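Ras-related protein Rab-7L1 (Homo sapiens, PDB 6HH2) is a small Rab GTPase that regulates vesicle trafficking between lysosomes, endosomes and the Golgi, and recruits LRRK2 to the Golgi complex, stimulating its kinase activity. Local coordinates at residues 93-96 / 97-100; 136-139 / 140-143; 156-159 / 160-163; 168-171 / 172-176. The protein carries 4 engineered substitutions. One frame throughout, in Å; residues are numbered along the deposited sequence.

Contact 1 (93-96 / 97-100); sequences VTNA and TTFS
Two first torsions bring Asn95 and Thr98 together at the start of helix 96-112. In Asn95 a chi1 of -173° sets CG opposite the backbone N and beside the carbonyl carbon, turning the amide toward the first helical turn; in Thr98 a chi1 of 72° lodges OG1 between its own backbone N and carbonyl carbon, facing back along the chain. Asn95 thus serves as N-cap: its OD1 accepts a weak bond from Thr97 N at 3.0 Å, while the same oxygen lies 3.4 Å from Thr97 CB, the two side chains running alongside each other. The backbone oxygen of Asn95 is gripped more firmly. Thr98 OG1 donates to Asn95 O at 2.8 Å, in the carbonyl plane, and the amides of Thr98 and Phe99 add weak bonds to this oxygen, so three donors converge on it. Thr98 also presents its methyl to the cap: CG2 meets Asn95 CG at 3.6 Å, the side chains crossing at about a right angle. From the next residue the regular helical pattern takes hold, with Ser100 N bonded almost straight to Ala96 O at 2.9 Å. Phe99 sends CB past Ala96 O at 3.4 Å before its ring leads away from the cap. The hydroxyl of Thr98 additionally bonds Asp92 N, joining the first turn to the end of strand 86-92. The Phe99 ring meets Phe91 of that strand and Phe145 of helix 139-148.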
ATOM      1  N   VAL A  93      10.593  -1.497  10.269  1.00 20.39           N
ATOM      2  CA  VAL A  93      11.313  -0.562  11.152  1.00 21.95           C
ATOM      3  C   VAL A  93      12.633  -1.074  11.712  1.00 25.68           C
ATOM      4  O   VAL A  93      13.494  -0.284  12.113  1.00 27.09           O
ATOM      5  CB  VAL A  93      10.444  -0.046  12.323  1.00 23.88           C
ATOM      6  CG1 VAL A  93       9.336   0.827  11.826  1.00 27.01           C
ATOM      7  CG2 VAL A  93       9.937  -1.212  13.209  1.00 25.82           C
ATOM      8  N   THR A  94      12.815  -2.390  11.723  1.00 24.81           N
ATOM      9  CA  THR A  94      13.973  -3.024  12.295  1.00 29.69           C
ATOM     10  C   THR A  94      15.076  -3.250  11.253  1.00 28.40           C
ATOM     11  O   THR A  94      16.180  -3.671  11.617  1.00 29.38           O
ATOM     12  CB  THR A  94      13.327  -4.296  12.828  1.00 36.68           C
ATOM     13  OG1 THR A  94      13.223  -5.331  11.856  1.00 32.14           O
ATOM     14  CG2 THR A  94      12.256  -4.103  13.797  1.00 38.16           C
ATOM     15  N   ASN A  95      14.835  -2.896   9.979  1.00 26.67           N
ATOM     16  CA  ASN A  95      15.782  -3.162   8.880  1.00 25.54           C
ATOM     17  C   ASN A  95      15.990  -1.875   8.072  1.00 27.98           C
ATOM     18  O   ASN A  95      15.171  -1.515   7.220  1.00 27.11           O
ATOM     19  CB  ASN A  95      15.278  -4.304   8.004  1.00 29.15           C
ATOM     20  CG  ASN A  95      16.289  -4.715   6.968  1.00 32.26           C
ATOM     21  OD1 ASN A  95      17.085  -3.903   6.551  1.00 32.16           O
ATOM     22  ND2 ASN A  95      16.270  -5.977   6.558  1.00 36.57           N
ATOM     23  N   ALA A  96      17.096  -1.175   8.330  1.00 30.37           N
ATOM     24  CA  ALA A  96      17.287   0.129   7.710  1.00 31.06           C
ATOM     25  C   ALA A  96      17.428   0.043   6.197  1.00 28.74           C
ATOM     26  O   ALA A  96      17.144   1.023   5.502  1.00 28.37           O
ATOM     27  CB  ALA A  96      18.493   0.836   8.332  1.00 37.16           C
ATOM     28  N   THR A  97      17.847  -1.111   5.655  1.00 26.40           N
ATOM     29  CA  THR A  97      17.914  -1.220   4.205  0.75 27.13           C
ATOM     30  C   THR A  97      16.534  -1.124   3.570  1.00 27.91           C
ATOM     31  O   THR A  97      16.385  -0.555   2.469  1.00 26.82           O
ATOM     32  CB  THR A  97      18.566  -2.542   3.788  0.75 30.26           C
ATOM     33  OG1 THR A  97      19.888  -2.574   4.339  0.75 34.86           O
ATOM     34  CG2 THR A  97      18.636  -2.615   2.284  0.75 31.54           C
ATOM     35  N   THR A  98      15.517  -1.709   4.224  1.00 24.22           N
ATOM     36  CA  THR A  98      14.164  -1.636   3.671  1.00 20.90           C
ATOM     37  C   THR A  98      13.614  -0.219   3.768  1.00 22.77           C
ATOM     38  O   THR A  98      12.842   0.216   2.897  1.00 22.18           O
ATOM     39  CB  THR A  98      13.211  -2.622   4.372  1.00 21.19           C
ATOM     40  OG1 THR A  98      12.896  -2.181   5.724  1.00 21.99           O
ATOM     41  CG2 THR A  98      13.785  -4.069   4.397  1.00 22.76           C
ATOM     42  N   PHE A  99      14.094   0.539   4.749  1.00 23.11           N
ATOM     43  CA  PHE A  99      13.715   1.951   4.866  1.00 24.13           C
ATOM     44  C   PHE A  99      14.341   2.759   3.742  1.00 24.85           C
ATOM     45  O   PHE A  99      13.639   3.453   2.986  1.00 23.34           O
ATOM     46  CB  PHE A  99      14.188   2.473   6.215  1.00 24.68           C
ATOM     47  CG  PHE A  99      13.967   3.979   6.435  1.00 23.45           C
ATOM     48  CD1 PHE A  99      12.675   4.551   6.467  1.00 23.03           C
ATOM     49  CD2 PHE A  99      15.078   4.821   6.635  1.00 24.77           C
ATOM     50  CE1 PHE A  99      12.530   5.941   6.718  1.00 24.72           C
ATOM     51  CE2 PHE A  99      14.916   6.179   6.910  1.00 26.08           C
ATOM     52  CZ  PHE A  99      13.646   6.717   6.918  1.00 24.29           C
ATOM     53  N   SER A 100      15.668   2.643   3.596  1.00 27.55           N
ATOM     54  CA  SER A 100      16.354   3.306   2.498  0.52 29.17           C
ATOM     55  C   SER A 100      15.745   2.949   1.149  1.00 27.27           C
ATOM     56  O   SER A 100      15.556   3.832   0.290  1.00 29.80           O
ATOM     57  CB  SER A 100      17.836   2.911   2.548  0.52 33.31           C
ATOM     58  OG  SER A 100      18.577   3.559   1.526  0.52 38.70           O
TER

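Contact 2 (136-139 / 140-143)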
ATOM      1  N   ALA A 136      15.544   0.320  13.833  1.00 30.00           N
ATOM      2  CA  ALA A 136      16.769   0.747  13.180  1.00 29.93           C
ATOM      3  C   ALA A 136      16.697   2.186  12.703  1.00 30.38           C
ATOM      4  O   ALA A 136      17.689   2.702  12.183  1.00 33.99           O
ATOM      5  CB  ALA A 136      17.076  -0.170  11.988  1.00 30.84           C
ATOM      6  N   VAL A 137      15.536   2.833  12.857  1.00 29.65           N
ATOM      7  CA  VAL A 137      15.325   4.229  12.505  1.00 31.05           C
ATOM      8  C   VAL A 137      14.509   4.859  13.628  1.00 28.81           C
ATOM      9  O   VAL A 137      13.822   4.169  14.396  1.00 31.82           O
ATOM     10  CB  VAL A 137      14.560   4.377  11.168  1.00 28.89           C
ATOM     11  CG1 VAL A 137      15.386   3.742  10.027  1.00 33.07           C
ATOM     12  CG2 VAL A 137      13.176   3.719  11.242  1.00 30.57           C
ATOM     13  N   SER A 138      14.564   6.190  13.712  1.00 29.96           N
ATOM     14  CA  SER A 138      13.747   6.927  14.661  1.00 27.27           C
ATOM     15  C   SER A 138      12.529   7.536  13.977  1.00 27.90           C
ATOM     16  O   SER A 138      12.506   7.723  12.764  1.00 26.63           O
ATOM     17  CB  SER A 138      14.559   8.068  15.292  1.00 32.86           C
ATOM     18  OG  SER A 138      14.877   9.055  14.312  1.00 33.45           O
ATOM     19  N   ARG A 139      11.534   7.922  14.787  1.00 28.27           N
ATOM     20  CA  ARG A 139      10.332   8.510  14.203  1.00 26.90           C
ATOM     21  C   ARG A 139      10.638   9.846  13.539  1.00 26.96           C
ATOM     22  O   ARG A 139      10.075  10.164  12.488  1.00 29.16           O
ATOM     23  CB  ARG A 139       9.241   8.648  15.270  1.00 29.12           C
ATOM     24  CG  ARG A 139       8.649   7.301  15.701  1.00 29.94           C
ATOM     25  CD  ARG A 139       7.787   7.438  16.993  1.00 37.76           C
ATOM     26  NE  ARG A 139       7.130   6.166  17.342  1.00 40.48           N
ATOM     27  CZ  ARG A 139       7.674   5.254  18.154  1.00 45.93           C
ATOM     28  NH1 ARG A 139       8.885   5.460  18.672  1.00 50.14           N
ATOM     29  NH2 ARG A 139       7.023   4.136  18.451  1.00 40.31           N
ATOM     30  N   ASP A 140      11.510  10.651  14.150  1.00 29.59           N
ATOM     31  CA  ASP A 140      11.879  11.915  13.514  1.00 36.00           C
ATOM     32  C   ASP A 140      12.556  11.675  12.172  1.00 32.04           C
ATOM     33  O   ASP A 140      12.293  12.391  11.200  1.00 29.71           O
ATOM     34  CB  ASP A 140      12.756  12.771  14.432  1.00 40.85           C
ATOM     35  CG  ASP A 140      11.958  13.450  15.566  1.00 52.38           C
ATOM     36  OD1 ASP A 140      10.697  13.445  15.533  1.00 54.30           O
ATOM     37  OD2 ASP A 140      12.594  13.989  16.499  1.00 59.71           O
ATOM     38  N   GLN A 141      13.421  10.674  12.217  1.00 29.00           N
ATOM     39  CA  GLN A 141      14.014  10.268  10.811  0.66 27.71           C
ATOM     40  C   GLN A 141      12.898   9.851   9.749  1.00 23.08           C
ATOM     41  O   GLN A 141      12.937  10.195   8.546  1.00 24.88           O
ATOM     42  CB  GLN A 141      14.963   9.073  11.003  0.66 29.95           C
ATOM     43  CG  GLN A 141      16.430   9.411  11.342  0.66 33.44           C
ATOM     44  CD  GLN A 141      17.236   8.134  11.607  0.66 35.33           C
ATOM     45  OE1 GLN A 141      16.658   7.065  11.843  0.66 32.77           O
ATOM     46  NE2 GLN A 141      18.573   8.237  11.544  0.66 39.00           N
ATOM     47  N   ILE A 142      11.935   9.092  10.214  1.00 23.59           N
ATOM     48  CA  ILE A 142      10.889   8.706   9.268  1.00 23.80           C
ATOM     49  C   ILE A 142      10.140   9.921   8.749  1.00 22.80           C
ATOM     50  O   ILE A 142       9.845  10.024   7.549  1.00 22.82           O
ATOM     51  CB  ILE A 142       9.934   7.698   9.910  1.00 22.24           C
ATOM     52  CG1 ILE A 142      10.704   6.432  10.309  1.00 24.21           C
ATOM     53  CG2 ILE A 142       8.858   7.316   8.910  1.00 20.76           C
ATOM     54  CD1 ILE A 142       9.878   5.523  11.204  1.00 23.65           C
ATOM     55  N   ASP A 143       9.774  10.823   9.639  1.00 23.33           N
ATOM     56  CA  ASP A 143       9.026  12.004   9.210  1.00 22.55           C
ATOM     57  C   ASP A 143       9.823  12.857   8.245  1.00 22.91           C
ATOM     58  O   ASP A 143       9.277  13.336   7.249  1.00 24.68           O
ATOM     59  CB  ASP A 143       8.562  12.833  10.413  1.00 24.00           C
ATOM     60  CG  ASP A 143       7.565  13.937  10.013  1.00 24.92           C
ATOM     61  OD1 ASP A 143       6.455  13.531   9.578  1.00 25.60           O
ATOM     62  OD2 ASP A 143       7.935  15.132  10.094  1.00 27.79           O
TER
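Gln141, just inside helix 139-148, is modelled in two conformers; in one of them the side chain reaches back over Ser138, and nearly every atom of it finds something there. CB sits 3.3 Å from Ser138 OG, and CG passes the same hydroxyl at 3.4 Å. Extended beyond CG, the chain carries CD past OG and brings OE1 to Ser138 N, which donates at 2.9 Å from a position tilted 33° off the plane of the amide carbonyl. OE1 also rests against Val137, 3.2 Å from its CA. The return bond runs from Gln141 N to Ser138 OG at 3.0 Å, and the reciprocal pair makes a capping box with Ser138 as N-cap. A chi1 of 67° serves this bond by holding OG between the backbone N and carbonyl carbon of Ser138, where it can accept Gln141 N. Ser138 O in turn receives Ile142 N at 3.0 Å, lying in the carbonyl plane. Just before the cap, Val137 CG2 packs on Ile142 CD1 at 3.8 Å, the two side chains crossing at roughly a right angle, and both also touch Phe91 and Phe99.

Contact 3 (156-159 / 160-163). With GDP (guanosine-5'-diphosphate), chain B.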
ATOM      1  N   GLU A 156       3.156   4.305  11.654  1.00 23.04           N
ATOM      2  CA  GLU A 156       3.644   3.019  12.114  1.00 23.46           C
ATOM      3  C   GLU A 156       2.487   2.043  12.133  1.00 23.05           C
ATOM      4  O   GLU A 156       1.341   2.416  12.370  1.00 24.31           O
ATOM      5  CB  GLU A 156       4.265   3.140  13.502  1.00 27.23           C
ATOM      6  CG  GLU A 156       3.284   3.461  14.593  1.00 36.04           C
ATOM      7  CD  GLU A 156       3.879   3.413  15.995  1.00 50.56           C
ATOM      8  OE1 GLU A 156       5.064   3.722  16.154  1.00 47.53           O
ATOM      9  OE2 GLU A 156       3.110   3.166  16.959  1.00 57.79           O
ATOM     10  N   THR A 157       2.793   0.773  11.832  1.00 20.99           N
ATOM     11  CA  THR A 157       1.769  -0.263  11.817  1.00 21.50           C
ATOM     12  C   THR A 157       2.388  -1.549  12.340  1.00 21.61           C
ATOM     13  O   THR A 157       3.621  -1.700  12.376  1.00 21.34           O
ATOM     14  CB  THR A 157       1.291  -0.591  10.390  1.00 21.24           C
ATOM     15  OG1 THR A 157       2.404  -1.057   9.584  1.00 20.88           O
ATOM     16  CG2 THR A 157       0.694   0.631   9.732  1.00 23.68           C
ATOM     17  N   SER A 158       1.526  -2.428  12.857  1.00 20.76           N
ATOM     18  CA  SER A 158       1.909  -3.812  13.100  1.00 21.36           C
ATOM     19  C   SER A 158       0.866  -4.686  12.429  1.00 22.73           C
ATOM     20  O   SER A 158      -0.249  -4.830  12.942  1.00 24.32           O
ATOM     21  CB  SER A 158       2.051  -4.105  14.597  1.00 23.04           C
ATOM     22  OG  SER A 158       2.285  -5.508  14.806  1.00 23.65           O
ATOM     23  N   VAL A 159       1.224  -5.341  11.296  1.00 21.93           N
ATOM     24  CA  VAL A 159       0.273  -6.280  10.721  1.00 22.32           C
ATOM     25  C   VAL A 159       0.054  -7.428  11.691  1.00 23.89           C
ATOM     26  O   VAL A 159      -1.072  -7.921  11.870  1.00 26.82           O
ATOM     27  CB  VAL A 159       0.835  -6.810   9.369  1.00 21.33           C
ATOM     28  CG1 VAL A 159      -0.113  -7.862   8.806  1.00 26.19           C
ATOM     29  CG2 VAL A 159       0.943  -5.643   8.373  1.00 22.31           C
ATOM     30  N   LYS A 160       1.125  -7.834  12.386  1.00 23.51           N
ATOM     31  CA  LYS A 160       1.044  -8.944  13.335  1.00 28.35           C
ATOM     32  C   LYS A 160       0.020  -8.695  14.435  1.00 30.88           C
ATOM     33  O   LYS A 160      -0.770  -9.589  14.761  1.00 33.10           O
ATOM     34  CB  LYS A 160       2.419  -9.217  13.936  1.00 30.89           C
ATOM     35  CG  LYS A 160       2.401 -10.242  15.065  1.00 34.70           C
ATOM     36  CD  LYS A 160       3.807 -10.633  15.484  1.00 42.79           C
ATOM     37  CE  LYS A 160       3.804 -11.355  16.823  1.00 52.27           C
ATOM     38  NZ  LYS A 160       5.197 -11.582  17.324  1.00 57.75           N
ATOM     39  N   GLU A 161       0.030  -7.505  15.030  1.00 28.00           N
ATOM     40  CA  GLU A 161      -0.899  -7.178  16.113  1.00 30.67           C
ATOM     41  C   GLU A 161      -2.129  -6.436  15.613  1.00 30.22           C
ATOM     42  O   GLU A 161      -2.949  -5.986  16.434  1.00 33.59           O
ATOM     43  CB  GLU A 161      -0.203  -6.283  17.132  1.00 30.59           C
ATOM     44  CG  GLU A 161       1.021  -6.882  17.795  1.00 31.35           C
ATOM     45  CD  GLU A 161       1.658  -5.892  18.779  1.00 53.32           C
ATOM     46  OE1 GLU A 161       1.443  -4.638  18.654  1.00 54.18           O
ATOM     47  OE2 GLU A 161       2.348  -6.371  19.714  1.00 60.83           O
ATOM     48  N   ASN A 162      -2.257  -6.264  14.302  1.00 30.24           N
ATOM     49  CA  ASN A 162      -3.364  -5.541  13.682  1.00 31.89           C
ATOM     50  C   ASN A 162      -3.473  -4.120  14.226  1.00 33.12           C
ATOM     51  O   ASN A 162      -4.574  -3.620  14.480  1.00 41.83           O
ATOM     52  CB  ASN A 162      -4.691  -6.305  13.793  1.00 37.03           C
ATOM     53  CG  ASN A 162      -5.709  -5.903  12.725  1.00 39.08           C
ATOM     54  OD1 ASN A 162      -5.364  -5.533  11.594  1.00 36.36           O
ATOM     55  ND2 ASN A 162      -6.993  -6.010  13.084  1.00 47.21           N
ATOM     56  N   LYS A 163      -2.330  -3.471  14.416  1.00 25.16           N
ATOM     57  CA  LYS A 163      -2.253  -2.096  14.910  1.00 24.99           C
ATOM     58  C   LYS A 163      -2.190  -1.130  13.725  1.00 23.87           C
ATOM     59  O   LYS A 163      -1.245  -1.163  12.932  1.00 23.14           O
ATOM     60  CB  LYS A 163      -1.042  -1.855  15.814  1.00 26.88           C
ATOM     61  CG  LYS A 163      -0.982  -0.407  16.419  1.00 31.94           C
ATOM     62  CD  LYS A 163       0.282  -0.214  17.240  1.00 38.27           C
ATOM     63  CE  LYS A 163       0.248   1.089  18.023  1.00 46.82           C
ATOM     64  NZ  LYS A 163       1.469   1.171  18.897  1.00 53.21           N
TER
HETATM   65  PB  GDP B 201       6.554  -9.908   2.350  1.00 19.62           P
HETATM   66  O1B GDP B 201       6.723  -8.435   2.304  1.00 20.35           O
HETATM   67  O2B GDP B 201       7.778 -10.675   1.976  1.00 20.71           O
HETATM   68  O3B GDP B 201       5.312 -10.397   1.631  1.00 19.74           O
HETATM   69  O3A GDP B 201       6.371 -10.224   3.950  1.00 21.16           O
HETATM   70  PA  GDP B 201       5.427 -11.298   4.650  1.00 22.36           P
HETATM   71  O1A GDP B 201       3.998 -10.823   4.730  1.00 22.99           O
HETATM   72  O2A GDP B 201       5.676 -12.652   4.001  1.00 23.59           O
HETATM   73  O5' GDP B 201       6.001 -11.315   6.136  1.00 23.00           O
HETATM   74  C5' GDP B 201       7.336 -11.712   6.411  1.00 24.95           C
HETATM   75  C4' GDP B 201       7.437 -12.167   7.864  1.00 25.22           C
HETATM   76  O4' GDP B 201       7.211 -10.999   8.721  1.00 23.69           O
HETATM   77  C3' GDP B 201       6.323 -13.138   8.199  1.00 23.82           C
HETATM   78  O3' GDP B 201       6.895 -14.070   9.132  1.00 29.53           O
HETATM   79  C2' GDP B 201       5.279 -12.280   8.885  1.00 24.28           C
HETATM   80  O2' GDP B 201       4.544 -13.050   9.826  1.00 28.67           O
HETATM   81  C1' GDP B 201       6.158 -11.287   9.594  1.00 25.39           C
HETATM   82  N9  GDP B 201       5.463 -10.021   9.852  1.00 23.91           N
HETATM   83  C8  GDP B 201       4.678  -9.338   8.971  1.00 21.74           C
HETATM   84  N7  GDP B 201       4.220  -8.180   9.546  1.00 22.27           N
HETATM   85  C5  GDP B 201       4.740  -8.146  10.797  1.00 24.27           C
HETATM   86  C6  GDP B 201       4.655  -7.233  11.933  1.00 23.17           C
HETATM   87  O6  GDP B 201       3.956  -6.204  11.882  1.00 23.46           O
HETATM   88  N1  GDP B 201       5.359  -7.570  13.021  1.00 23.27           N
HETATM   89  C2  GDP B 201       6.100  -8.679  13.175  1.00 24.39           C
HETATM   90  N2  GDP B 201       6.759  -8.950  14.369  1.00 24.94           N
HETATM   91  N3  GDP B 201       6.182  -9.580  12.167  1.00 23.93           N
HETATM   92  C4  GDP B 201       5.535  -9.331  11.009  1.00 24.01           C
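The guanine of GDP and Lys160 meet face-on: the extended lysine chain lies over one face of the base, with CB 3.5 Å from GDP N1 and CD 3.6 Å from GDP N2. Val159 CB comes obliquely to the imidazole side of the same face, 3.7 Å from GDP N7. Ser158, Val159 and Lys160 form the guanine-recognition loop that in Ras-like GTPases is typically Ser-Ala-Lys. The amide of Lys160 comes to O6 from above the base plane and makes a straight but weak bond of 3.3 Å, whereas Val159 N is bonded to Asn128 OD1. Behind the base the loop folds on itself. Ser158 OG accepts Glu161 N at 3.0 Å and is also hydrogen-bonded to Asp131 OD1, a residue that itself binds GDP. Ser158 and Lys163 form a single antiparallel hydrogen-bonded pair, with Lys163 O met by Ser158 N on a lone pair, in its carbonyl plane. Asn162, at a positive phi of 57°, joins Lys163 opposite Ser158 to give a G1 beta bulge. Farther out, the carboxylate of Glu156 is shared between two cations: OE1 pairs with Arg139 NH2, and OE2 forms a salt bridge with Lys163. There the fully extended lysine brings NZ nearly end-on to the C-O bond of Glu156, 3.2 Å from OE2.

Contact 4 (168-171 / 172-176)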
ATOM      1  N   ALA A 168      -5.205   3.177   8.824  1.00 21.32           N
ATOM      2  CA  ALA A 168      -4.334   3.692   7.768  1.00 21.20           C
ATOM      3  C   ALA A 168      -4.965   3.466   6.400  1.00 20.57           C
ATOM      4  O   ALA A 168      -4.997   4.390   5.562  1.00 21.75           O
ATOM      5  CB  ALA A 168      -2.978   3.007   7.862  1.00 24.20           C
ATOM      6  N   MET A 169      -5.481   2.240   6.145  1.00 18.74           N
ATOM      7  CA  MET A 169      -6.141   2.026   4.857  1.00 20.54           C
ATOM      8  C   MET A 169      -7.385   2.884   4.694  1.00 19.84           C
ATOM      9  O   MET A 169      -7.670   3.349   3.574  1.00 20.99           O
ATOM     10  CB  MET A 169      -6.523   0.554   4.708  1.00 19.43           C
ATOM     11  CG  MET A 169      -5.318  -0.393   4.649  1.00 20.12           C
ATOM     12  SD  MET A 169      -4.105   0.051   3.299  1.00 22.41           S
ATOM     13  CE  MET A 169      -5.159  -0.293   1.886  1.00 26.52           C
ATOM     14  N   ARG A 170      -8.147   3.096   5.773  1.00 18.85           N
ATOM     15  CA  ARG A 170      -9.359   3.883   5.668  1.00 19.45           C
ATOM     16  C   ARG A 170      -9.050   5.311   5.222  1.00 22.03           C
ATOM     17  O   ARG A 170      -9.728   5.860   4.354  1.00 20.50           O
ATOM     18  CB  ARG A 170     -10.104   3.897   7.006  1.00 19.23           C
ATOM     19  CG  ARG A 170     -11.380   4.691   6.901  1.00 21.20           C
ATOM     20  CD  ARG A 170     -12.125   4.823   8.265  1.00 23.79           C
ATOM     21  NE  ARG A 170     -11.317   5.457   9.325  1.00 25.38           N
ATOM     22  CZ  ARG A 170     -11.037   6.762   9.383  1.00 33.42           C
ATOM     23  NH1 ARG A 170     -11.504   7.621   8.472  1.00 30.41           N
ATOM     24  NH2 ARG A 170     -10.293   7.218  10.392  1.00 29.84           N
ATOM     25  N   VAL A 171      -8.000   5.925   5.794  1.00 21.28           N
ATOM     26  CA  VAL A 171      -7.719   7.310   5.389  1.00 23.33           C
ATOM     27  C   VAL A 171      -7.198   7.358   3.960  1.00 20.08           C
ATOM     28  O   VAL A 171      -7.445   8.335   3.239  1.00 21.66           O
ATOM     29  CB  VAL A 171      -6.819   8.056   6.394  1.00 24.02           C
ATOM     30  CG1 VAL A 171      -7.458   8.055   7.812  1.00 27.22           C
ATOM     31  CG2 VAL A 171      -5.395   7.549   6.348  1.00 25.35           C
ATOM     32  N   LEU A 172      -6.526   6.305   3.507  1.00 20.37           N
ATOM     33  CA  LEU A 172      -6.137   6.238   2.101  1.00 20.12           C
ATOM     34  C   LEU A 172      -7.354   6.115   1.183  1.00 22.44           C
ATOM     35  O   LEU A 172      -7.400   6.767   0.134  1.00 24.27           O
ATOM     36  CB  LEU A 172      -5.161   5.086   1.894  1.00 19.89           C
ATOM     37  CG  LEU A 172      -4.579   4.976   0.484  1.00 20.58           C
ATOM     38  CD1 LEU A 172      -3.761   6.204   0.118  1.00 22.28           C
ATOM     39  CD2 LEU A 172      -3.740   3.700   0.391  1.00 23.46           C
ATOM     40  N   ILE A 173      -8.345   5.289   1.553  1.00 21.27           N
ATOM     41  CA  ILE A 173      -9.580   5.219   0.757  1.00 21.89           C
ATOM     42  C   ILE A 173     -10.239   6.572   0.664  1.00 24.73           C
ATOM     43  O   ILE A 173     -10.721   6.974  -0.408  1.00 25.32           O
ATOM     44  CB  ILE A 173     -10.542   4.195   1.370  1.00 21.33           C
ATOM     45  CG1 ILE A 173      -9.946   2.809   1.242  1.00 23.00           C
ATOM     46  CG2 ILE A 173     -11.959   4.271   0.698  1.00 26.49           C
ATOM     47  CD1 ILE A 173     -10.752   1.720   2.079  1.00 24.85           C
ATOM     48  N   GLU A 174     -10.315   7.282   1.787  1.00 23.83           N
ATOM     49  CA  GLU A 174     -10.987   8.568   1.756  1.00 26.99           C
ATOM     50  C   GLU A 174     -10.246   9.539   0.859  1.00 24.84           C
ATOM     51  O   GLU A 174     -10.880  10.328   0.141  1.00 27.34           O
ATOM     52  CB  GLU A 174     -11.204   9.084   3.173  1.00 29.60           C
ATOM     53  CG  GLU A 174     -12.044   8.076   4.016  1.00 29.66           C
ATOM     54  CD  GLU A 174     -12.474   8.603   5.351  1.00 42.11           C
ATOM     55  OE1 GLU A 174     -12.298   9.817   5.557  1.00 48.46           O
ATOM     56  OE2 GLU A 174     -13.033   7.840   6.182  1.00 36.45           O
ATOM     57  N   LYS A 175      -8.920   9.429   0.808  1.00 24.16           N
ATOM     58  CA  LYS A 175      -8.163  10.295  -0.103  1.00 25.57           C
ATOM     59  C   LYS A 175      -8.401   9.914  -1.563  1.00 26.63           C
ATOM     60  O   LYS A 175      -8.485  10.786  -2.435  1.00 26.68           O
ATOM     61  CB  LYS A 175      -6.670  10.209   0.237  1.00 25.43           C
ATOM     62  CG  LYS A 175      -5.762  11.005  -0.746  1.00 29.01           C
ATOM     63  CD  LYS A 175      -5.983  12.500  -0.570  1.00 39.35           C
ATOM     64  CE  LYS A 175      -5.138  13.027   0.576  1.00 35.47           C
ATOM     65  NZ  LYS A 175      -5.295  14.511   0.598  1.00 37.74           N
ATOM     66  N   MET A 176      -8.443   8.619  -1.860  1.00 24.80           N
ATOM     67  CA  MET A 176      -8.714   8.196  -3.235  1.00 24.71           C
ATOM     68  C   MET A 176     -10.106   8.632  -3.673  1.00 25.06           C
ATOM     69  O   MET A 176     -10.307   9.017  -4.829  1.00 27.02           O
ATOM     70  CB  MET A 176      -8.572   6.681  -3.367  1.00 21.16           C
ATOM     71  CG  MET A 176      -7.092   6.202  -3.201  1.00 20.76           C
ATOM     72  SD  MET A 176      -6.886   4.469  -3.596  1.00 23.64           S
ATOM     73  CE  MET A 176      -7.862   3.649  -2.274  1.00 23.37           C
TER
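Arg170 NH1 donates to Glu174 OE2 at 2.8 Å, the shortest polar bond of this helical turn and part of a salt bridge. The carboxylate oxygen lies at the edge of the guanidinium, virtually in its plane, yet the nitrogen stands well above the plane of the carboxylate; the two flat groups are turned 56° against each other. A bend at chi3 (58°) in the arginine turns the guanidinium along the helix toward Glu174 and places NH1 against OE2. Arg170 CG, set opposite its backbone N by a chi1 of -179°, lies 3.6 Å from Glu174 OE2. Arg170 NE pairs separately with Glu167 OE1, which helps to fix the rotation of the head. This is an i to i+4 ion pair on the outer side of helix 165-178, the amphipathic C-terminal helix of the Ras-like fold. Glu174 CG packs closely on Arg170 O at 3.2 Å, the oxygen that also accepts Glu174 N at 3.0 Å. The opposite character appears at Met169, Leu172, Ile173 and Met176, which press on the central sheet. Met169 CE approaches Leu172 CD2 at 4.5 Å, both residues resting on Val88, while Ile173 CG1 lies 3.3 Å from Met169 O and its side chain reaches Leu52, Val60 and Leu62.

Along the chain the four contacts follow in series, each local, none nested or crossing. Contact 1 turns the end of strand 86-92 into helix 96-112; contact 2 does the same where the loop after strand 123-128 enters helix 139-148. The two touch, through a probable hydrogen bond between Val93 O and Ala136 N and through packing of Phe99 on Val137, which draws the two helix starts together. Contact 3 closes the loop between strand 153-156 and helix 165-178 beside the nucleotide, and the Arg139-Glu156 salt bridge ties it to contact 2. Contact 4 continues along that last helix, about 5 Å from contact 3 at the nearest atoms, on the opposite side of the chain's centre from contact 1.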